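Side-chain contacts in McyG protein (Microcystis aeruginosa PCC 7806, PDB 4R0M), which probably activates a phenyl-bearing acid as its adenylate and passes it to a peptidyl carrier domain during microcystin synthesis: residues M222-H226 with V227-V231; E261-K265 with H266-I270; E439-N443 with G444-F448. One frame throughout, in Å; residues are numbered along the deposited sequence.

Contact 1 (M222-H226 with V227-V231); sequences MPLDH and VGAIV. With FA5 (adenosine-5'-[phenylalaninyl-phosphate]), chain C.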
# COMPACT_ATOMS: atom_id res chain seq x y z
N MSE A 222 5.84 3.01 5.41
CA MSE A 222 5.02 3.38 4.29
C MSE A 222 4.29 4.63 4.59
O MSE A 222 4.12 4.92 5.73
CB MSE A 222 3.98 2.31 4.03
CG MSE A 222 4.53 1.01 3.48
SE MSE A 222 5.52 0.99 1.82
CE MSE A 222 7.26 0.78 2.55
N PRO A 223 3.89 5.40 3.61
CA PRO A 223 3.18 6.65 3.90
C PRO A 223 1.85 6.41 4.61
O PRO A 223 1.18 5.41 4.36
CB PRO A 223 2.95 7.27 2.51
CG PRO A 223 3.19 6.17 1.54
CD PRO A 223 4.17 5.24 2.18
N LEU A 224 1.49 7.34 5.50
CA LEU A 224 0.38 7.15 6.43
C LEU A 224 -1.01 7.17 5.81
O LEU A 224 -1.97 6.75 6.45
CB LEU A 224 0.46 8.16 7.58
CG LEU A 224 1.61 8.01 8.59
CD1 LEU A 224 1.49 9.10 9.64
CD2 LEU A 224 1.61 6.65 9.26
N ASP A 225 -1.13 7.66 4.57
CA ASP A 225 -2.44 7.71 3.90
C ASP A 225 -2.91 6.34 3.42
O ASP A 225 -4.09 6.16 3.13
CB ASP A 225 -2.42 8.70 2.74
CG ASP A 225 -1.33 8.41 1.74
OD1 ASP A 225 -0.18 8.83 1.98
OD2 ASP A 225 -1.62 7.76 0.71
N HIS A 226 -1.99 5.38 3.32
CA HIS A 226 -2.33 4.04 2.87
C HIS A 226 -2.91 3.18 3.97
O HIS A 226 -2.54 3.31 5.13
CB HIS A 226 -1.12 3.37 2.25
CG HIS A 226 -1.46 2.11 1.50
ND1 HIS A 226 -1.42 0.89 2.08
CD2 HIS A 226 -1.85 1.91 0.18
CE1 HIS A 226 -1.78 -0.04 1.18
NE2 HIS A 226 -2.04 0.58 0.01
N VAL A 227 -3.83 2.29 3.59
CA VAL A 227 -4.58 1.44 4.53
C VAL A 227 -3.70 0.54 5.41
O VAL A 227 -4.06 0.24 6.56
CB VAL A 227 -5.66 0.61 3.79
CG1 VAL A 227 -5.04 -0.50 2.96
CG2 VAL A 227 -6.69 0.05 4.76
N GLY A 228 -2.55 0.12 4.88
CA GLY A 228 -1.62 -0.74 5.62
C GLY A 228 -0.95 -0.02 6.77
O GLY A 228 -0.63 -0.64 7.80
N ALA A 229 -0.73 1.28 6.61
CA ALA A 229 -0.11 2.11 7.63
C ALA A 229 -1.13 2.60 8.66
O ALA A 229 -0.81 2.75 9.84
CB ALA A 229 0.60 3.29 6.99
N ILE A 230 -2.36 2.86 8.21
CA ILE A 230 -3.43 3.34 9.09
C ILE A 230 -3.94 2.22 10.01
O ILE A 230 -4.13 2.43 11.21
CB ILE A 230 -4.62 3.91 8.28
CG1 ILE A 230 -4.19 5.15 7.51
CG2 ILE A 230 -5.80 4.23 9.20
CD1 ILE A 230 -5.12 5.55 6.39
N VAL A 231 -4.14 1.05 9.43
CA VAL A 231 -4.83 -0.03 10.12
C VAL A 231 -3.87 -1.06 10.70
O VAL A 231 -3.73 -1.14 11.93
CB VAL A 231 -5.90 -0.69 9.21
CG1 VAL A 231 -6.77 -1.64 10.01
CG2 VAL A 231 -6.78 0.37 8.56
C FA5 C . -2.86 -2.42 -0.89
O FA5 C . -1.91 -2.32 -1.66
CA FA5 C . -2.87 -3.50 0.16
N FA5 C . -2.57 -4.71 -0.55
CB FA5 C . -1.80 -3.28 1.24
CG FA5 C . -1.58 -4.36 2.30
CD1 FA5 C . -2.03 -5.67 2.19
CD2 FA5 C . -0.86 -4.02 3.46
CE1 FA5 C . -1.79 -6.61 3.21
CE2 FA5 C . -0.60 -4.95 4.47
CZ FA5 C . -1.08 -6.25 4.35
P FA5 C . -4.62 -1.09 -2.48
OP1 FA5 C . -3.89 0.10 -3.03
OP2 FA5 C . -6.12 -1.01 -2.30
OP3 FA5 C . -3.97 -1.49 -1.04
O5' FA5 C . -4.29 -2.32 -3.47
C5' FA5 C . -4.86 -3.61 -3.31
C4' FA5 C . -4.39 -4.49 -4.46
O4' FA5 C . -2.97 -4.72 -4.41
C3' FA5 C . -5.01 -5.87 -4.45
O3' FA5 C . -6.31 -5.88 -5.03
C2' FA5 C . -4.02 -6.66 -5.28
O2' FA5 C . -4.27 -6.48 -6.67
C1' FA5 C . -2.68 -6.02 -4.94
N9 FA5 C . -1.99 -6.86 -3.93
C8 FA5 C . -1.91 -6.60 -2.62
N7 FA5 C . -1.21 -7.55 -1.96
C5 FA5 C . -0.82 -8.46 -2.87
C6 FA5 C . -0.05 -9.73 -2.86
N6 FA5 C . 0.47 -10.23 -1.72
N1 FA5 C . 0.13 -10.38 -4.04
C2 FA5 C . -0.38 -9.90 -5.20
N3 FA5 C . -1.09 -8.75 -5.28
C4 FA5 C . -1.34 -8.00 -4.17
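The carbonyl oxygen of His226 takes two N-H groups from the first turn of helix 227-240. Ile230 N gives the straighter bond, 3.1 Å from His226 O and in the carbonyl plane. Ala229 N donates to it weakly. His226 is the N-cap of this helix, and its ring caps the same turn. With CG anti to the backbone N (chi1 -168°), the imidazole folds over the helix start, and ND1 accepts from Gly228 N at 3.1 Å. That bond is nearly straight, 169°, although the donor lies 34° out of the ring plane. Val227 CG1 packs against CE1 of this ring, at 3.7 Å. The methyl of Ala229 sits 3.4 Å from Pro223 O, at the start of the type I turn Pro223 to His226. Leu224 CD2 touches that methyl, and Leu224 also packs on helix 80-93.

On the far side, His226 NE2 donates a weak 3.0 Å bond to FA5 OP3, the oxygen bridging acyl carbon and phosphorus of the phenylalanyl-adenylate. Gly228 CA lies near the ligand's phenyl ring, where a side chain would be crowded. With ND1 accepting from the helix start, NE2 is left to donate toward the mixed anhydride.

Contact 2 (E261-K265 with H266-I270); sequences ELIQK and HQVSI
His266 N donates to Leu262 O, the last regular bond at the end of helix 258-265 (3.1 Å). The donor stands 36° above the carbonyl plane of Leu262. Two further bonds close the helix as a Schellman motif. Val268 N reaches back to Ile263 O at 3.0 Å, with an N-H...O angle of 165°, and lies on a lone pair in the carbonyl plane. Gln267 N makes a weak bond to Gln264 O, 3.5 Å long. Gln267 has positive phi (49°), which turns the chain so that Val268 N points back at the helix end.

The apolar contact of the motif joins Ile263 and Val268. Their side chains cross at about a right angle, with Ile263 CG2 4.1 Å from Val268 CB. The polar ends of Gln264, Lys265 and His266 find partners outside the turn. Lys265 runs extended beside the His266 ring, with CD 3.9 Å from His266 NE2. Both side chains end on Glu43: Lys265 NZ by a salt bridge and His266 NE2 by a hydrogen bond to the same carboxylate oxygen. Near the ring plane, beyond the CD2 edge, Leu262 CD2 lies 4.0 Å from His266 CD2. With an alanine at His266, Glu43 would probably lose one of its two partners here, and Leu262 CD2 and the Lys265 chain the ring they lie against. Gln264 OE1 accepts from Asn294 N.

The turn leads into strand 270-273. Val268 touches Val217 and Leu219 of strand 217-220, and both His266 and Val268 touch Ile245 of strand 243-246.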
# COMPACT_ATOMS: atom_id res chain seq x y z
N GLU A 261 18.53 -1.56 10.54
CA GLU A 261 19.09 -0.88 11.70
C GLU A 261 18.01 -0.59 12.74
O GLU A 261 18.22 -0.79 13.94
CB GLU A 261 19.77 0.42 11.26
CG GLU A 261 20.31 1.29 12.39
CD GLU A 261 21.71 0.90 12.85
OE1 GLU A 261 22.20 -0.19 12.49
OE2 GLU A 261 22.32 1.71 13.59
N LEU A 262 16.85 -0.13 12.27
CA LEU A 262 15.75 0.24 13.15
C LEU A 262 15.05 -0.98 13.76
O LEU A 262 14.57 -0.92 14.90
CB LEU A 262 14.75 1.14 12.42
CG LEU A 262 15.20 2.58 12.13
CD1 LEU A 262 14.32 3.20 11.06
CD2 LEU A 262 15.22 3.44 13.39
N ILE A 263 15.00 -2.08 13.01
CA ILE A 263 14.48 -3.35 13.53
C ILE A 263 15.34 -3.83 14.70
O ILE A 263 14.82 -4.25 15.73
CB ILE A 263 14.39 -4.44 12.43
CG1 ILE A 263 13.30 -4.08 11.41
CG2 ILE A 263 14.11 -5.80 13.04
CD1 ILE A 263 13.42 -4.82 10.09
N GLN A 264 16.66 -3.73 14.53
CA GLN A 264 17.63 -4.14 15.54
C GLN A 264 17.59 -3.23 16.77
O GLN A 264 17.53 -3.71 17.90
CB GLN A 264 19.04 -4.14 14.94
CG GLN A 264 20.14 -4.56 15.91
CD GLN A 264 21.53 -4.37 15.33
OE1 GLN A 264 22.20 -5.34 14.97
NE2 GLN A 264 21.97 -3.12 15.24
N LYS A 265 17.64 -1.92 16.53
CA LYS A 265 17.69 -0.91 17.59
C LYS A 265 16.46 -0.92 18.49
O LYS A 265 16.57 -0.76 19.71
CB LYS A 265 17.88 0.48 16.97
CG LYS A 265 18.06 1.61 17.97
CD LYS A 265 17.96 2.97 17.30
CE LYS A 265 18.07 4.09 18.32
NZ LYS A 265 18.13 5.43 17.67
N HIS A 266 15.29 -1.11 17.89
CA HIS A 266 14.02 -1.03 18.62
C HIS A 266 13.42 -2.37 18.92
O HIS A 266 12.30 -2.45 19.44
CB HIS A 266 13.03 -0.17 17.85
CG HIS A 266 13.36 1.30 17.86
ND1 HIS A 266 12.98 2.12 18.86
CD2 HIS A 266 14.07 2.08 16.96
CE1 HIS A 266 13.42 3.36 18.60
NE2 HIS A 266 14.08 3.34 17.44
N GLN A 267 14.15 -3.44 18.62
CA GLN A 267 13.68 -4.81 18.82
C GLN A 267 12.28 -5.01 18.23
O GLN A 267 11.35 -5.41 18.93
CB GLN A 267 13.75 -5.21 20.30
CG GLN A 267 15.17 -5.46 20.81
CD GLN A 267 15.83 -6.66 20.14
OE1 GLN A 267 16.74 -6.51 19.33
NE2 GLN A 267 15.35 -7.85 20.48
N VAL A 268 12.16 -4.70 16.94
CA VAL A 268 10.89 -4.73 16.23
C VAL A 268 10.47 -6.17 15.93
O VAL A 268 11.28 -6.99 15.50
CB VAL A 268 10.98 -3.90 14.93
CG1 VAL A 268 9.74 -4.07 14.06
CG2 VAL A 268 11.20 -2.43 15.27
N SER A 269 9.20 -6.47 16.19
CA SER A 269 8.66 -7.82 16.02
C SER A 269 7.72 -7.96 14.82
O SER A 269 7.53 -9.06 14.31
CB SER A 269 7.93 -8.26 17.30
OG SER A 269 6.87 -7.37 17.62
N ILE A 270 7.13 -6.84 14.40
CA ILE A 270 6.18 -6.81 13.29
C ILE A 270 6.52 -5.65 12.35
O ILE A 270 6.62 -4.50 12.79
CB ILE A 270 4.72 -6.66 13.77
CG1 ILE A 270 4.33 -7.77 14.75
CG2 ILE A 270 3.76 -6.63 12.58
CD1 ILE A 270 3.04 -7.51 15.50

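Contact 3 (E439-N443 with G444-F448); sequences EIIIN and GVNYF
A two-residue beta hairpin joins strands 440-442 and 445-447 through a type I' turn, with Asn443 and Gly444 at its corners. It follows strand 429-435 and precedes helix 449-457. By sequence it probably matches the A8 region of adenylation domains. In relatives of the ANL family, this region swings toward the active site when the C-terminal subdomain rotates for thioester formation. Here it is a surface hairpin.

Both corner residues have positive phi, as a type I' turn needs, and this favours glycine at Gly444. Ile442 and Val445 form the hydrogen-bonded pair that closes the turn. Ile442 N donates to Val445 O at 3.1 Å. Val445 N returns a bond of 3.2 Å to Ile442 O, but from well above the carbonyl plane. The next hydrogen-bonded pair is Ile440 with Tyr447. Tyr447 N meets Ile440 O at 2.8 Å, nearly along the C=O axis. Between these pairs, Ile441 CA makes a CA-H...O contact with Val445 O.

Ile440, Ile442, Val445 and Tyr447 share one face of the hairpin. Tyr447 CG is anti to its own carbonyl carbon (chi1 -67°), and this brings the CD2-CE2 edge of the ring against strand 440-442. Ile440 O lies at the ring edge, in its plane. Ile440 CG2 packs on Tyr447 CB at 4.0 Å, the two side chains crossing at about a right angle. Farther along the ring, CE2 of Tyr447 comes within 4.1 Å of Ile442 CB. Ile513 meets both Ile442 and Tyr447, while Ile440 leans on Ala449 and Leu452 of the following helix.

Ile441 and Asn446 take the other face. They lie side by side, pointing the same way, and Ile441 CG1 is 3.4 Å from Asn446 OD1.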
# COMPACT_ATOMS: atom_id res chain seq x y z
N GLU A 439 -3.40 -9.40 -17.95
CA GLU A 439 -2.77 -10.66 -18.32
C GLU A 439 -1.86 -10.49 -19.53
O GLU A 439 -2.15 -9.71 -20.43
CB GLU A 439 -3.83 -11.72 -18.63
CG GLU A 439 -4.65 -12.15 -17.42
CD GLU A 439 -6.01 -12.71 -17.81
OE1 GLU A 439 -6.33 -13.83 -17.37
OE2 GLU A 439 -6.74 -12.02 -18.55
N ILE A 440 -0.76 -11.23 -19.53
CA ILE A 440 0.16 -11.25 -20.67
C ILE A 440 0.04 -12.61 -21.36
O ILE A 440 0.69 -13.58 -20.97
CB ILE A 440 1.61 -10.93 -20.25
CG1 ILE A 440 1.67 -9.59 -19.51
CG2 ILE A 440 2.53 -10.92 -21.46
CD1 ILE A 440 2.98 -9.31 -18.80
N ILE A 441 -0.82 -12.66 -22.37
CA ILE A 441 -1.07 -13.89 -23.13
C ILE A 441 -0.54 -13.73 -24.56
O ILE A 441 -0.97 -12.84 -25.30
CB ILE A 441 -2.57 -14.26 -23.15
CG1 ILE A 441 -3.11 -14.38 -21.72
CG2 ILE A 441 -2.78 -15.56 -23.93
CD1 ILE A 441 -4.62 -14.40 -21.62
N ILE A 442 0.41 -14.59 -24.92
CA ILE A 442 1.02 -14.57 -26.25
C ILE A 442 0.99 -15.98 -26.84
O ILE A 442 1.64 -16.89 -26.31
CB ILE A 442 2.45 -13.99 -26.20
CG1 ILE A 442 2.42 -12.54 -25.74
CG2 ILE A 442 3.11 -14.08 -27.57
CD1 ILE A 442 3.64 -12.10 -24.97
N ASN A 443 0.24 -16.14 -27.93
CA ASN A 443 -0.02 -17.44 -28.56
C ASN A 443 -0.73 -18.44 -27.63
O ASN A 443 -0.44 -19.64 -27.66
CB ASN A 443 1.26 -18.05 -29.14
CG ASN A 443 1.55 -17.57 -30.55
OD1 ASN A 443 0.80 -17.84 -31.48
ND2 ASN A 443 2.66 -16.86 -30.70
N GLY A 444 -1.65 -17.93 -26.82
CA GLY A 444 -2.40 -18.76 -25.88
C GLY A 444 -1.62 -19.14 -24.63
O GLY A 444 -2.18 -19.74 -23.71
N VAL A 445 -0.34 -18.78 -24.60
CA VAL A 445 0.55 -19.09 -23.47
C VAL A 445 0.53 -17.97 -22.43
O VAL A 445 0.79 -16.81 -22.75
CB VAL A 445 2.00 -19.34 -23.94
CG1 VAL A 445 2.90 -19.73 -22.77
CG2 VAL A 445 2.04 -20.43 -25.01
N ASN A 446 0.22 -18.33 -21.19
CA ASN A 446 0.20 -17.38 -20.08
C ASN A 446 1.60 -16.97 -19.62
O ASN A 446 2.44 -17.83 -19.34
CB ASN A 446 -0.58 -17.95 -18.88
CG ASN A 446 -2.08 -17.94 -19.11
OD1 ASN A 446 -2.64 -16.97 -19.60
ND2 ASN A 446 -2.73 -19.03 -18.72
N TYR A 447 1.83 -15.67 -19.55
CA TYR A 447 3.06 -15.12 -18.98
C TYR A 447 2.71 -14.21 -17.80
O TYR A 447 1.60 -13.66 -17.74
CB TYR A 447 3.87 -14.35 -20.03
CG TYR A 447 4.45 -15.24 -21.11
CD1 TYR A 447 5.70 -15.82 -20.97
CD2 TYR A 447 3.73 -15.50 -22.28
CE1 TYR A 447 6.23 -16.64 -21.96
CE2 TYR A 447 4.25 -16.31 -23.28
CZ TYR A 447 5.50 -16.88 -23.11
OH TYR A 447 6.02 -17.68 -24.09
N PHE A 448 3.64 -14.07 -16.86
CA PHE A 448 3.37 -13.36 -15.62
C PHE A 448 4.34 -12.20 -15.40
O PHE A 448 5.55 -12.39 -15.37
CB PHE A 448 3.36 -14.33 -14.43
CG PHE A 448 2.44 -15.51 -14.64
CD1 PHE A 448 1.08 -15.40 -14.39
CD2 PHE A 448 2.95 -16.72 -15.11
CE1 PHE A 448 0.23 -16.49 -14.59
CE2 PHE A 448 2.11 -17.81 -15.30
CZ PHE A 448 0.75 -17.69 -15.05

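From the N terminus the three contacts follow in series, and none nests in or crosses another. Contact 1 closes the passage from strand 217-220 into helix 227-240. Contact 2 closes the step from helix 258-265 to strand 270-273. These two strands are parallel neighbours in the large mixed sheet, and Ile270 reaches Phe232 and Leu233 of helix 227-240. The centres of contacts 1 and 2 lie about 19 Å apart, without touching. Contact 3 comes much later in the chain, as a separate hairpin leading into helix 449-457. Its centre is about 34 Å from that of contact 1 and 42 Å from that of contact 2. Of the three, only contact 1 meets the adenylate.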